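Ac-ASP-7 (Ancylostoma caninum, PDB 3S6S) is of unknown function but, as a secreted hookworm protein of the SCP/TAPS family, probably takes part in the interaction between parasite and host. Local coordinates at residues E46-V51 against N173-F178; E59-I64 against W136-Y140; P17-I22 against A88-L92; T78-G82 against I95-F99; R107-K113 against P144-F150. All blocks are in the same frame, centred on the assembly; numbering follows the deposited sequence.

Interaction 1: residues E46-V51 against N173-F178; sequences EMYGLV and NLCYTF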
# COMPACT_ATOMS: atom_id res chain seq x y z
N GLU A 46 3.23 2.38 -16.02
CA GLU A 46 3.88 3.24 -15.06
C GLU A 46 3.28 2.91 -13.71
O GLU A 46 2.06 2.78 -13.57
CB GLU A 46 3.64 4.71 -15.40
CG GLU A 46 4.24 5.68 -14.41
CD GLU A 46 4.15 7.11 -14.87
OE1 GLU A 46 3.96 7.34 -16.08
OE2 GLU A 46 4.26 8.02 -14.02
N MET A 47 4.14 2.72 -12.72
CA MET A 47 3.68 2.41 -11.38
C MET A 47 4.53 3.18 -10.37
O MET A 47 5.74 3.32 -10.54
CB MET A 47 3.75 0.90 -11.14
CG MET A 47 3.31 0.44 -9.75
SD MET A 47 1.53 0.42 -9.47
CE MET A 47 1.01 -0.90 -10.58
N TYR A 48 3.89 3.70 -9.33
CA TYR A 48 4.61 4.33 -8.23
C TYR A 48 4.71 3.34 -7.11
O TYR A 48 3.75 2.65 -6.82
CB TYR A 48 3.92 5.60 -7.76
CG TYR A 48 4.36 6.79 -8.57
CD1 TYR A 48 4.04 6.88 -9.92
CD2 TYR A 48 5.13 7.81 -8.00
CE1 TYR A 48 4.45 7.95 -10.68
CE2 TYR A 48 5.55 8.89 -8.76
CZ TYR A 48 5.20 8.95 -10.11
OH TYR A 48 5.60 9.99 -10.89
N GLY A 49 5.89 3.23 -6.50
CA GLY A 49 6.01 2.45 -5.28
C GLY A 49 5.28 3.22 -4.20
O GLY A 49 5.13 4.44 -4.29
N LEU A 50 4.79 2.55 -3.17
CA LEU A 50 4.20 3.28 -2.07
C LEU A 50 5.28 3.58 -1.03
O LEU A 50 5.94 2.68 -0.51
CB LEU A 50 3.06 2.50 -1.44
CG LEU A 50 1.89 2.08 -2.32
CD1 LEU A 50 0.94 1.22 -1.51
CD2 LEU A 50 1.15 3.30 -2.87
N VAL A 51 5.45 4.85 -0.73
CA VAL A 51 6.28 5.22 0.39
C VAL A 51 5.55 4.89 1.69
O VAL A 51 4.42 5.29 1.88
CB VAL A 51 6.60 6.71 0.35
CG1 VAL A 51 7.18 7.16 1.68
CG2 VAL A 51 7.54 7.00 -0.81
N ASN A 173 12.15 -0.46 -10.94
CA ASN A 173 11.02 -0.18 -11.82
C ASN A 173 9.75 0.35 -11.13
O ASN A 173 8.64 0.23 -11.65
CB ASN A 173 10.75 -1.30 -12.84
CG ASN A 173 10.34 -2.60 -12.21
OD1 ASN A 173 11.12 -3.57 -12.20
ND2 ASN A 173 9.12 -2.65 -11.67
N LEU A 174 9.94 0.98 -9.98
CA LEU A 174 8.88 1.75 -9.36
C LEU A 174 9.30 3.22 -9.33
O LEU A 174 10.48 3.52 -9.17
CB LEU A 174 8.58 1.24 -7.94
CG LEU A 174 7.97 -0.17 -7.89
CD1 LEU A 174 7.92 -0.67 -6.47
CD2 LEU A 174 6.58 -0.18 -8.52
N CYS A 175 8.33 4.11 -9.53
CA CYS A 175 8.50 5.55 -9.34
C CYS A 175 8.25 5.94 -7.89
O CYS A 175 7.29 5.48 -7.27
CB CYS A 175 7.56 6.33 -10.26
SG CYS A 175 7.79 6.00 -12.02
N TYR A 176 9.11 6.77 -7.32
CA TYR A 176 8.92 7.24 -5.96
C TYR A 176 8.91 8.77 -5.91
O TYR A 176 9.82 9.42 -6.41
CB TYR A 176 10.03 6.72 -5.04
CG TYR A 176 9.98 5.22 -4.79
CD1 TYR A 176 10.57 4.33 -5.69
CD2 TYR A 176 9.37 4.71 -3.66
CE1 TYR A 176 10.54 2.96 -5.46
CE2 TYR A 176 9.32 3.35 -3.43
CZ TYR A 176 9.92 2.48 -4.33
OH TYR A 176 9.88 1.13 -4.10
N THR A 177 7.86 9.34 -5.32
CA THR A 177 7.87 10.76 -5.02
C THR A 177 7.51 10.98 -3.56
O THR A 177 6.81 10.17 -2.97
CB THR A 177 6.94 11.56 -5.95
OG1 THR A 177 6.95 12.93 -5.54
CG2 THR A 177 5.51 11.04 -5.86
N PHE A 178 8.01 12.07 -2.98
CA PHE A 178 7.73 12.40 -1.60
C PHE A 178 6.87 13.64 -1.51
O PHE A 178 6.58 14.13 -0.43
CB PHE A 178 9.03 12.60 -0.82
CG PHE A 178 9.87 11.37 -0.72
CD1 PHE A 178 10.84 11.09 -1.67
CD2 PHE A 178 9.66 10.46 0.31
CE1 PHE A 178 11.60 9.95 -1.60
CE2 PHE A 178 10.42 9.33 0.40
CZ PHE A 178 11.40 9.07 -0.56
O HOH W 1 7.37 2.04 -12.84
O HOH W 2 6.16 7.08 -4.26
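Tyr48 and Cys175 form a single beta bridge, and the tyrosine side chain folds back over its partner. Cys175 N donates to Met47 O (2.9 Å) and Gly49 N to Cys175 O (2.8 Å). From the backbone outward, Tyr48 CB passes 3.4 Å from Cys175 O, and CD2 also comes close to that oxygen. CG lies anti to the carbonyl carbon (chi1 -87°), which lays the ring flat over Cys175, with CB of the cysteine 3.3 Å from the ring centroid and almost on its normal, so that CD1, CE1 and CZ all meet it. Cys175 SG sits over the same face nearer the CE1 rim, 4.1 Å from that atom, a sulfur-aromatic contact. Tyr48 CE2 meets Thr177 CG2 at 3.6 Å. The OH runs beyond the bridge to hydrogen-bond with the backbone N of Tyr165 and with Ser168 OG, fixing the tip.

Gly49 has no side chain, and the Tyr176 ring comes over its CA. Alongside, Met47 CG touches Leu174 CD2 at 3.5 Å, while Val51 CG2 lies at the edge of Tyr176 and also reaches Phe178. A water accepts from Thr177 N and lies 2.8 Å from Gly49 O.

The Cys162–Cys175 disulfide ties this cysteine-rich C-terminal region to itself. The bridge joins the region to the loop entering strand 51-53, with helix 16-34 packed against Met47 and Leu50 and strand 116-123 beside Val51.

Interaction 2: residues E59-I64 against W136-Y140; sequences EARKEI and WVCVY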
# COMPACT_ATOMS: atom_id res chain seq x y z
N GLU A 59 -2.63 7.78 11.08
CA GLU A 59 -4.00 7.99 10.64
C GLU A 59 -4.73 6.64 10.62
O GLU A 59 -5.89 6.54 11.02
CB GLU A 59 -4.09 8.68 9.27
CG GLU A 59 -3.36 10.04 9.17
CD GLU A 59 -3.73 10.79 7.90
OE1 GLU A 59 -3.26 11.94 7.72
OE2 GLU A 59 -4.51 10.24 7.08
N ALA A 60 -4.04 5.59 10.20
CA ALA A 60 -4.65 4.27 10.23
C ALA A 60 -5.05 3.88 11.66
O ALA A 60 -6.12 3.31 11.88
CB ALA A 60 -3.74 3.24 9.60
N ARG A 61 -4.19 4.22 12.62
CA ARG A 61 -4.49 3.96 14.03
C ARG A 61 -5.73 4.73 14.47
O ARG A 61 -6.54 4.22 15.24
CB ARG A 61 -3.30 4.31 14.92
CG ARG A 61 -3.46 3.83 16.38
CD ARG A 61 -2.41 4.41 17.37
NE ARG A 61 -2.56 5.85 17.56
CZ ARG A 61 -3.55 6.44 18.25
NH1 ARG A 61 -4.50 5.71 18.84
NH2 ARG A 61 -3.59 7.77 18.36
N LYS A 62 -5.88 5.97 13.99
CA LYS A 62 -7.04 6.78 14.33
C LYS A 62 -8.29 6.16 13.71
O LYS A 62 -9.37 6.14 14.33
CB LYS A 62 -6.89 8.21 13.83
CG LYS A 62 -5.67 8.96 14.33
CD LYS A 62 -5.99 9.81 15.55
CE LYS A 62 -5.27 11.15 15.49
NZ LYS A 62 -3.79 11.03 15.52
N GLU A 63 -8.12 5.65 12.49
CA GLU A 63 -9.20 5.01 11.75
C GLU A 63 -9.72 3.76 12.47
O GLU A 63 -10.91 3.45 12.41
CB GLU A 63 -8.75 4.65 10.33
CG GLU A 63 -9.78 3.86 9.55
CD GLU A 63 -11.00 4.69 9.22
OE1 GLU A 63 -12.11 4.14 9.10
OE2 GLU A 63 -10.84 5.92 9.08
N ILE A 64 -8.82 3.04 13.14
CA ILE A 64 -9.26 1.86 13.89
C ILE A 64 -10.11 2.29 15.07
O ILE A 64 -11.17 1.71 15.34
CB ILE A 64 -8.08 1.03 14.39
CG1 ILE A 64 -7.47 0.24 13.23
CG2 ILE A 64 -8.57 0.08 15.47
CD1 ILE A 64 -6.07 -0.29 13.49
N TRP A 136 -6.32 -5.03 10.95
CA TRP A 136 -5.43 -4.04 10.33
C TRP A 136 -6.22 -3.04 9.47
O TRP A 136 -7.17 -3.42 8.78
CB TRP A 136 -4.38 -4.73 9.46
CG TRP A 136 -3.40 -5.54 10.25
CD1 TRP A 136 -3.53 -6.85 10.64
CD2 TRP A 136 -2.14 -5.09 10.76
NE1 TRP A 136 -2.43 -7.24 11.36
CE2 TRP A 136 -1.56 -6.18 11.46
CE3 TRP A 136 -1.45 -3.88 10.72
CZ2 TRP A 136 -0.32 -6.09 12.08
CZ3 TRP A 136 -0.22 -3.79 11.35
CH2 TRP A 136 0.33 -4.89 12.03
N VAL A 137 -5.86 -1.77 9.53
CA VAL A 137 -6.22 -0.90 8.43
C VAL A 137 -4.99 -0.29 7.78
O VAL A 137 -3.99 -0.02 8.44
CB VAL A 137 -7.36 0.18 8.73
CG1 VAL A 137 -8.11 -0.12 10.02
CG2 VAL A 137 -6.84 1.60 8.68
N CYS A 138 -5.08 -0.12 6.46
CA CYS A 138 -4.14 0.70 5.73
C CYS A 138 -4.84 1.93 5.17
O CYS A 138 -6.02 1.90 4.75
CB CYS A 138 -3.45 -0.08 4.62
SG CYS A 138 -2.41 -1.40 5.25
N VAL A 139 -4.09 3.02 5.19
CA VAL A 139 -4.52 4.31 4.74
C VAL A 139 -3.56 4.75 3.63
O VAL A 139 -2.33 4.61 3.75
CB VAL A 139 -4.51 5.33 5.91
CG1 VAL A 139 -4.37 6.74 5.39
CG2 VAL A 139 -5.78 5.16 6.78
N TYR A 140 -4.15 5.24 2.54
CA TYR A 140 -3.41 5.59 1.35
C TYR A 140 -3.64 7.05 1.02
O TYR A 140 -4.69 7.59 1.32
CB TYR A 140 -3.87 4.72 0.19
CG TYR A 140 -3.82 3.25 0.51
CD1 TYR A 140 -4.76 2.69 1.36
CD2 TYR A 140 -2.85 2.42 -0.05
CE1 TYR A 140 -4.73 1.35 1.66
CE2 TYR A 140 -2.83 1.07 0.25
CZ TYR A 140 -3.77 0.55 1.11
OH TYR A 140 -3.77 -0.78 1.42
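Val137 and Val139, on one face of strand 133-140, take up Ala60 and Ile64 where helix 54-65 covers the sheet. This is a helix-on-sheet layer of the alpha-beta-alpha sandwich characteristic of SCP/TAPS proteins. The two segments' axes approach to 7.5 Å, and their directions differ by 130°. The methyl of Ala60 allows a close fit: its CB lies 3.5 Å from Val137 O and 3.6 Å from Val137 CG2. Val139 CG2 presses on the helix backbone itself, 3.7 Å from Ala60 CA. One turn further along, Ile64 and Val137 run alongside each other, pointing opposite ways. The branches of Val137 divide between the two helix residues, CG1 going to Ile64 and CG2 to Ala60.

Two glutamates border this apolar core. Glu63 lays CG across Val137 CG2, and its bend at chi2 carries the carboxylate to the backbone N-H groups of Gly68 and Ala70, so the loop after the helix and the short helix 69-72 hold it. Glu59 extends past Val139 to a salt bridge with Arg75. On the other face of the strand, Cys138 is joined to Cys119 of the neighbouring strand. The tightest approach between helix and strand is Ile64 CG1 to Val137 CG1, 3.3 Å.

Interaction 3: residues P17-I22 against A88-L92; sequences PFREAI and AISAL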
# COMPACT_ATOMS: atom_id res chain seq x y z
N PRO A 17 8.85 -6.24 11.49
CA PRO A 17 8.46 -7.32 10.58
C PRO A 17 7.00 -7.24 10.11
O PRO A 17 6.71 -7.66 8.98
CB PRO A 17 8.72 -8.60 11.39
CG PRO A 17 8.72 -8.17 12.80
CD PRO A 17 9.20 -6.74 12.83
N PHE A 18 6.10 -6.71 10.93
CA PHE A 18 4.72 -6.51 10.50
C PHE A 18 4.62 -5.45 9.41
O PHE A 18 4.01 -5.67 8.37
CB PHE A 18 3.82 -6.14 11.68
CG PHE A 18 3.74 -7.20 12.71
CD1 PHE A 18 4.57 -7.17 13.82
CD2 PHE A 18 2.85 -8.26 12.57
CE1 PHE A 18 4.51 -8.17 14.78
CE2 PHE A 18 2.78 -9.27 13.53
CZ PHE A 18 3.61 -9.23 14.63
N ARG A 19 5.26 -4.30 9.67
CA ARG A 19 5.39 -3.23 8.70
C ARG A 19 6.02 -3.72 7.40
O ARG A 19 5.60 -3.34 6.30
CB ARG A 19 6.25 -2.11 9.28
CG ARG A 19 6.65 -1.06 8.27
CD ARG A 19 7.33 0.12 8.94
NE ARG A 19 8.73 -0.17 9.25
CZ ARG A 19 9.25 -0.15 10.47
NH1 ARG A 19 8.50 0.15 11.53
NH2 ARG A 19 10.54 -0.43 10.64
N GLU A 20 7.02 -4.57 7.53
CA GLU A 20 7.76 -5.01 6.36
C GLU A 20 6.97 -6.01 5.55
O GLU A 20 6.98 -5.97 4.32
CB GLU A 20 9.10 -5.58 6.80
CG GLU A 20 9.96 -4.52 7.45
CD GLU A 20 11.43 -4.80 7.34
OE1 GLU A 20 11.78 -5.97 7.09
OE2 GLU A 20 12.22 -3.84 7.51
N ALA A 21 6.28 -6.90 6.24
CA ALA A 21 5.45 -7.90 5.59
C ALA A 21 4.37 -7.21 4.74
O ALA A 21 4.11 -7.60 3.60
CB ALA A 21 4.82 -8.84 6.63
N ILE A 22 3.76 -6.18 5.30
CA ILE A 22 2.69 -5.45 4.62
C ILE A 22 3.22 -4.59 3.46
O ILE A 22 2.64 -4.55 2.36
CB ILE A 22 1.90 -4.58 5.62
CG1 ILE A 22 1.27 -5.50 6.68
CG2 ILE A 22 0.85 -3.72 4.90
CD1 ILE A 22 0.62 -4.76 7.85
N ALA A 88 1.63 -14.16 15.72
CA ALA A 88 1.00 -13.07 15.02
C ALA A 88 1.57 -12.93 13.61
O ALA A 88 0.83 -12.69 12.66
CB ALA A 88 1.16 -11.77 15.80
N ILE A 89 2.87 -13.12 13.47
CA ILE A 89 3.52 -12.84 12.20
C ILE A 89 3.14 -13.84 11.12
O ILE A 89 3.14 -13.51 9.93
CB ILE A 89 5.06 -12.79 12.33
CG1 ILE A 89 5.69 -12.23 11.05
CG2 ILE A 89 5.63 -14.17 12.67
CD1 ILE A 89 5.25 -10.81 10.72
N SER A 90 2.85 -15.07 11.51
CA SER A 90 2.46 -16.08 10.53
C SER A 90 1.00 -15.86 10.13
O SER A 90 0.66 -15.97 8.95
CB SER A 90 2.66 -17.49 11.09
OG SER A 90 4.04 -17.80 11.18
N ALA A 91 0.17 -15.54 11.11
CA ALA A 91 -1.23 -15.25 10.85
C ALA A 91 -1.38 -14.10 9.84
O ALA A 91 -2.16 -14.20 8.88
CB ALA A 91 -1.95 -14.91 12.15
N LEU A 92 -0.63 -13.03 10.07
CA LEU A 92 -0.64 -11.85 9.21
C LEU A 92 -0.36 -12.28 7.79
O LEU A 92 -1.11 -11.95 6.87
CB LEU A 92 0.44 -10.87 9.66
CG LEU A 92 0.45 -9.42 9.14
CD1 LEU A 92 1.65 -9.16 8.26
CD2 LEU A 92 -0.87 -9.01 8.46
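Phe18 reaches from helix 16-34 to the first turn of helix 88-99 and bridges two nearly parallel segments, whose directions differ by 13° and whose axes stay 10.4 Å apart. With that spacing the backbones do not mesh closely, and Phe18, Ile89 and Leu92 span the gap, in places to alanine methyls. The firm part of the contact lies at the far edge of the Phe18 ring and one turn deeper. Ala88 CB is at the ring edge, 3.7 Å from Phe18 CZ and about as far from CE2. Leu92 CG approaches another part of the same edge. Leu92 CD1 then fits between two residues of the facing helix, 3.6 Å from Ala21 CB and 4.0 Å from Ile22 CG1.

Toward solvent the fit is slacker. Ile89 extends with CG1 anti to its backbone N (chi1 -169°), which brings CD1 over one face of Phe18, offset toward the rim and 4.2 Å from the centroid. The same methyl lies 3.9 Å from Pro17 O, beside the exposed proline. No hydrogen bond links the segments.

Beneath the pair lies the central sheet: Phe18, Ile22 and Leu92 all rest on Trp136 of strand 133-140, Ile22 and Leu92 also touch Phe80 of strand 76-83, and Ile22 reaches strand 116-123.

Interaction 4: residues T78-G82 against I95-F99; sequences TRFSG and ILETF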
# COMPACT_ATOMS: atom_id res chain seq x y z
N THR A 78 -7.84 0.43 3.34
CA THR A 78 -8.09 -1.01 3.29
C THR A 78 -8.14 -1.61 4.69
O THR A 78 -7.53 -1.10 5.63
CB THR A 78 -7.05 -1.77 2.45
OG1 THR A 78 -5.74 -1.61 3.03
CG2 THR A 78 -7.07 -1.27 1.00
N ARG A 79 -8.88 -2.70 4.84
CA ARG A 79 -8.96 -3.38 6.12
C ARG A 79 -8.75 -4.85 5.90
O ARG A 79 -9.19 -5.41 4.91
CB ARG A 79 -10.31 -3.13 6.78
CG ARG A 79 -10.82 -1.74 6.56
CD ARG A 79 -12.22 -1.57 7.11
NE ARG A 79 -12.15 -1.02 8.45
CZ ARG A 79 -12.36 0.25 8.73
NH1 ARG A 79 -12.69 1.09 7.75
NH2 ARG A 79 -12.27 0.66 10.00
N PHE A 80 -8.06 -5.49 6.83
CA PHE A 80 -7.94 -6.94 6.77
C PHE A 80 -7.76 -7.51 8.17
O PHE A 80 -7.10 -6.91 9.02
CB PHE A 80 -6.85 -7.38 5.78
CG PHE A 80 -5.55 -6.64 5.92
CD1 PHE A 80 -5.38 -5.39 5.33
CD2 PHE A 80 -4.47 -7.21 6.61
CE1 PHE A 80 -4.17 -4.71 5.44
CE2 PHE A 80 -3.25 -6.53 6.73
CZ PHE A 80 -3.10 -5.28 6.15
N SER A 81 -8.42 -8.64 8.41
CA SER A 81 -8.47 -9.25 9.74
C SER A 81 -8.69 -10.76 9.68
O SER A 81 -8.99 -11.32 8.63
CB SER A 81 -9.56 -8.63 10.59
OG SER A 81 -10.43 -7.83 9.80
N GLY A 82 -8.53 -11.40 10.83
CA GLY A 82 -8.74 -12.83 10.92
C GLY A 82 -8.42 -13.39 12.28
O GLY A 82 -7.57 -12.87 13.00
N ILE A 95 -3.41 -13.92 6.48
CA ILE A 95 -4.45 -12.91 6.31
C ILE A 95 -4.24 -12.11 5.03
O ILE A 95 -5.20 -11.80 4.33
CB ILE A 95 -4.51 -11.98 7.50
CG1 ILE A 95 -5.18 -12.70 8.66
CG2 ILE A 95 -5.27 -10.71 7.16
CD1 ILE A 95 -5.10 -11.94 9.95
N LEU A 96 -2.98 -11.80 4.72
CA LEU A 96 -2.63 -11.09 3.49
C LEU A 96 -2.91 -11.91 2.25
O LEU A 96 -3.25 -11.37 1.19
CB LEU A 96 -1.15 -10.69 3.50
CG LEU A 96 -0.70 -9.60 4.47
CD1 LEU A 96 0.80 -9.56 4.52
CD2 LEU A 96 -1.26 -8.24 4.06
N GLU A 97 -2.75 -13.23 2.35
CA GLU A 97 -3.09 -14.06 1.21
C GLU A 97 -4.60 -13.99 0.98
O GLU A 97 -5.08 -13.76 -0.13
CB GLU A 97 -2.63 -15.50 1.41
CG GLU A 97 -2.57 -16.27 0.09
CD GLU A 97 -2.11 -17.72 0.26
OE1 GLU A 97 -1.32 -17.99 1.19
OE2 GLU A 97 -2.55 -18.58 -0.54
N THR A 98 -5.36 -14.14 2.05
CA THR A 98 -6.80 -14.01 1.94
C THR A 98 -7.16 -12.61 1.41
O THR A 98 -7.98 -12.47 0.51
CB THR A 98 -7.47 -14.31 3.30
OG1 THR A 98 -7.25 -15.70 3.61
CG2 THR A 98 -8.95 -14.03 3.24
N PHE A 99 -6.50 -11.60 1.96
CA PHE A 99 -6.69 -10.22 1.57
C PHE A 99 -6.45 -10.03 0.07
O PHE A 99 -7.16 -9.26 -0.58
CB PHE A 99 -5.70 -9.35 2.37
CG PHE A 99 -5.76 -7.88 2.05
CD1 PHE A 99 -4.61 -7.20 1.66
CD2 PHE A 99 -6.96 -7.17 2.15
CE1 PHE A 99 -4.65 -5.85 1.38
CE2 PHE A 99 -7.00 -5.82 1.87
CZ PHE A 99 -5.84 -5.15 1.48
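Phe80 and Phe99 lean together between strand 76-83, an outer strand of the central sheet, and helix 88-99, which follows it in the chain. The helix folds back over the strand it comes from, on the face opposite helix 54-65 in the alpha-beta-alpha sandwich. The axes of the two segments approach to 8.2 Å with directions 130° apart.

The rings are oblique, with planes at 34° and centroids 4.5 Å apart. Phe80 CD1 stands 3.7 Å above the centre of the Phe99 ring, while Phe80 CB touches the rim at CD2, 3.6 Å away. Phe80 adopts the less common position with CG between the backbone N and the carbonyl carbon (chi1 47°), which raises its ring from the sheet alongside the helix. There Ile95 crosses it at about a right angle, CG2 meeting the ring edge 3.6 Å from CD2, and Leu96 CD2 comes obliquely to CE2. Phe99 reaches toward the Thr78 end of the strand, and Thr78 CB lies near its ring plane, 3.7 Å from CZ.

Around this apolar core, Thr78 OG1 is hydrogen-bonded to Tyr140 OH on the adjacent strand, and the Phe80 ring meets that of Trp136 with nearly parallel planes. Helix 103-110 packs on Phe99 through Met106 and Val109. Toward the other end of 78-82, Gly82 has no side chain, and Ile95 CD1 lies over the peptide, 3.6 Å from Gly82 N.

Interaction 5: residues R107-K113 against P144-F150; sequences RQVVYPK and PKDGESF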
# COMPACT_ATOMS: atom_id res chain seq x y z
N ARG A 107 -7.97 -3.23 -5.57
CA ARG A 107 -8.02 -2.00 -6.36
C ARG A 107 -7.23 -0.87 -5.72
O ARG A 107 -6.50 -0.15 -6.41
CB ARG A 107 -9.45 -1.52 -6.56
CG ARG A 107 -10.13 -2.06 -7.78
CD ARG A 107 -11.36 -1.21 -8.04
NE ARG A 107 -11.13 -0.29 -9.13
CZ ARG A 107 -11.43 1.00 -9.11
NH1 ARG A 107 -12.01 1.51 -8.02
NH2 ARG A 107 -11.17 1.75 -10.17
N GLN A 108 -7.39 -0.69 -4.41
CA GLN A 108 -6.63 0.34 -3.71
C GLN A 108 -5.13 0.00 -3.65
O GLN A 108 -4.28 0.83 -3.95
CB GLN A 108 -7.19 0.57 -2.31
CG GLN A 108 -6.37 1.54 -1.49
CD GLN A 108 -6.47 2.97 -2.01
OE1 GLN A 108 -7.49 3.65 -1.83
NE2 GLN A 108 -5.39 3.44 -2.66
N VAL A 109 -4.83 -1.23 -3.25
CA VAL A 109 -3.47 -1.72 -3.09
C VAL A 109 -2.62 -1.46 -4.33
O VAL A 109 -1.43 -1.16 -4.27
CB VAL A 109 -3.49 -3.24 -2.84
CG1 VAL A 109 -2.07 -3.84 -2.92
CG2 VAL A 109 -4.16 -3.53 -1.50
N VAL A 110 -3.29 -1.50 -5.46
CA VAL A 110 -2.64 -1.69 -6.75
C VAL A 110 -2.73 -0.44 -7.66
O VAL A 110 -2.13 -0.40 -8.73
CB VAL A 110 -3.25 -2.99 -7.36
CG1 VAL A 110 -3.79 -2.79 -8.77
CG2 VAL A 110 -2.28 -4.15 -7.21
N TYR A 111 -3.47 0.57 -7.19
CA TYR A 111 -3.70 1.84 -7.88
C TYR A 111 -2.39 2.57 -8.15
O TYR A 111 -1.75 3.04 -7.22
CB TYR A 111 -4.60 2.72 -7.01
CG TYR A 111 -5.00 4.05 -7.60
CD1 TYR A 111 -5.20 5.16 -6.79
CD2 TYR A 111 -5.22 4.20 -8.97
CE1 TYR A 111 -5.58 6.38 -7.33
CE2 TYR A 111 -5.59 5.41 -9.51
CZ TYR A 111 -5.77 6.50 -8.69
OH TYR A 111 -6.16 7.71 -9.23
N PRO A 112 -2.00 2.69 -9.44
CA PRO A 112 -0.68 3.22 -9.82
C PRO A 112 -0.41 4.66 -9.38
O PRO A 112 0.75 5.06 -9.37
CB PRO A 112 -0.68 3.12 -11.34
CG PRO A 112 -1.69 2.04 -11.65
CD PRO A 112 -2.76 2.20 -10.61
N LYS A 113 -1.44 5.41 -8.99
CA LYS A 113 -1.25 6.82 -8.66
C LYS A 113 -1.26 7.12 -7.16
O LYS A 113 -1.09 8.27 -6.74
CB LYS A 113 -2.26 7.70 -9.39
CG LYS A 113 -2.11 7.60 -10.90
CD LYS A 113 -3.13 8.45 -11.67
CE LYS A 113 -2.84 8.33 -13.18
NZ LYS A 113 -3.86 9.03 -14.00
N PRO A 144 -8.52 5.41 -5.62
CA PRO A 144 -8.98 5.44 -7.01
C PRO A 144 -10.49 5.70 -7.04
O PRO A 144 -11.14 5.58 -6.01
CB PRO A 144 -8.69 4.02 -7.49
CG PRO A 144 -8.86 3.19 -6.25
CD PRO A 144 -8.32 4.03 -5.13
N LYS A 145 -11.04 6.06 -8.20
CA LYS A 145 -12.50 6.10 -8.32
C LYS A 145 -13.01 4.95 -9.16
O LYS A 145 -12.27 4.33 -9.92
CB LYS A 145 -13.05 7.44 -8.83
CG LYS A 145 -12.05 8.47 -9.31
CD LYS A 145 -12.64 9.88 -9.19
CE LYS A 145 -14.12 9.88 -9.63
NZ LYS A 145 -14.84 11.12 -9.23
N ASP A 146 -14.29 4.64 -9.01
CA ASP A 146 -14.86 3.51 -9.70
C ASP A 146 -14.79 3.74 -11.20
O ASP A 146 -15.04 4.84 -11.69
CB ASP A 146 -16.28 3.26 -9.21
CG ASP A 146 -16.29 2.78 -7.76
OD1 ASP A 146 -16.25 3.64 -6.86
OD2 ASP A 146 -16.29 1.55 -7.54
N GLY A 147 -14.41 2.69 -11.91
CA GLY A 147 -14.22 2.77 -13.34
C GLY A 147 -12.94 3.45 -13.80
O GLY A 147 -12.59 3.33 -14.96
N GLU A 148 -12.26 4.16 -12.90
CA GLU A 148 -10.99 4.79 -13.27
C GLU A 148 -10.04 3.77 -13.88
O GLU A 148 -9.86 2.68 -13.34
CB GLU A 148 -10.34 5.48 -12.06
CG GLU A 148 -9.00 6.13 -12.40
CD GLU A 148 -8.42 6.96 -11.28
OE1 GLU A 148 -9.08 7.11 -10.22
OE2 GLU A 148 -7.30 7.49 -11.45
N SER A 149 -9.46 4.11 -15.02
CA SER A 149 -8.50 3.21 -15.68
C SER A 149 -7.13 3.27 -14.97
O SER A 149 -6.68 4.34 -14.56
CB SER A 149 -8.34 3.57 -17.16
OG SER A 149 -7.47 2.64 -17.80
N PHE A 150 -6.49 2.11 -14.84
CA PHE A 150 -5.20 2.01 -14.16
C PHE A 150 -4.04 1.82 -15.13
O PHE A 150 -2.89 1.96 -14.74
CB PHE A 150 -5.19 0.85 -13.15
CG PHE A 150 -5.99 1.10 -11.90
CD1 PHE A 150 -6.75 2.26 -11.76
CD2 PHE A 150 -5.99 0.17 -10.87
CE1 PHE A 150 -7.48 2.48 -10.60
CE2 PHE A 150 -6.72 0.39 -9.70
CZ PHE A 150 -7.46 1.55 -9.57
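A type II beta turn from Lys145 to Glu148, closed by Glu148 N bonding to Lys145 O, faces Arg107, and Gly147 has the positive phi (77°) of its third position. Arg107 NH2 gives Lys145 O a straight 2.8 Å hydrogen bond. It arrives on the face of the carbonyl plane opposite Glu148 N, so two donors grip this oxygen. Phe150 CZ lies over one face of the guanidinium, 3.8 Å from NH2, the two planes nearly parallel.

Glu148 is held at both oxygens: OE1 accepts from Lys145 N at 3.0 Å, and OE2 takes a short 2.5 Å bond from Tyr111 OH, on its syn side but 28° out of the carboxylate plane; Tyr111 OH also hydrogen-bonds Lys142 NZ. Tyr111, with CG anti to N (chi1 -177°), presents a ring face to Pro144, whose CB lies 3.6 Å from the centroid. Phe150 packs obliquely on Tyr111 and receives Pro112 CD over a face. The helix end thus meets the loop leaving the sheet, where Arg107 O lies at the Phe150 edge, 3.3 Å from CE2.

Overall arrangement
Interactions 2, 3 and 4 build the sandwich round strands 133-140 and 76-83. Trp136 of interaction 2 touches interaction 3, with CE3 3.6 Å from Ile22 CD1, and Cys138 O is 2.7 Å from Thr78 N of interaction 4. Interactions 3 and 4 share helix 88-99, their centres 11 Å apart. Interactions 1 and 5 lie toward the other end of the molecule, with centres about 14 Å apart, and meet where Met47 SD is 3.6 Å from Pro112 CA. Tyr140 links the two groups, packing on Gln108 of interaction 5 and on Leu50 of interaction 1. The farthest pair, interactions 3 and 5, has centres about 25 Å apart.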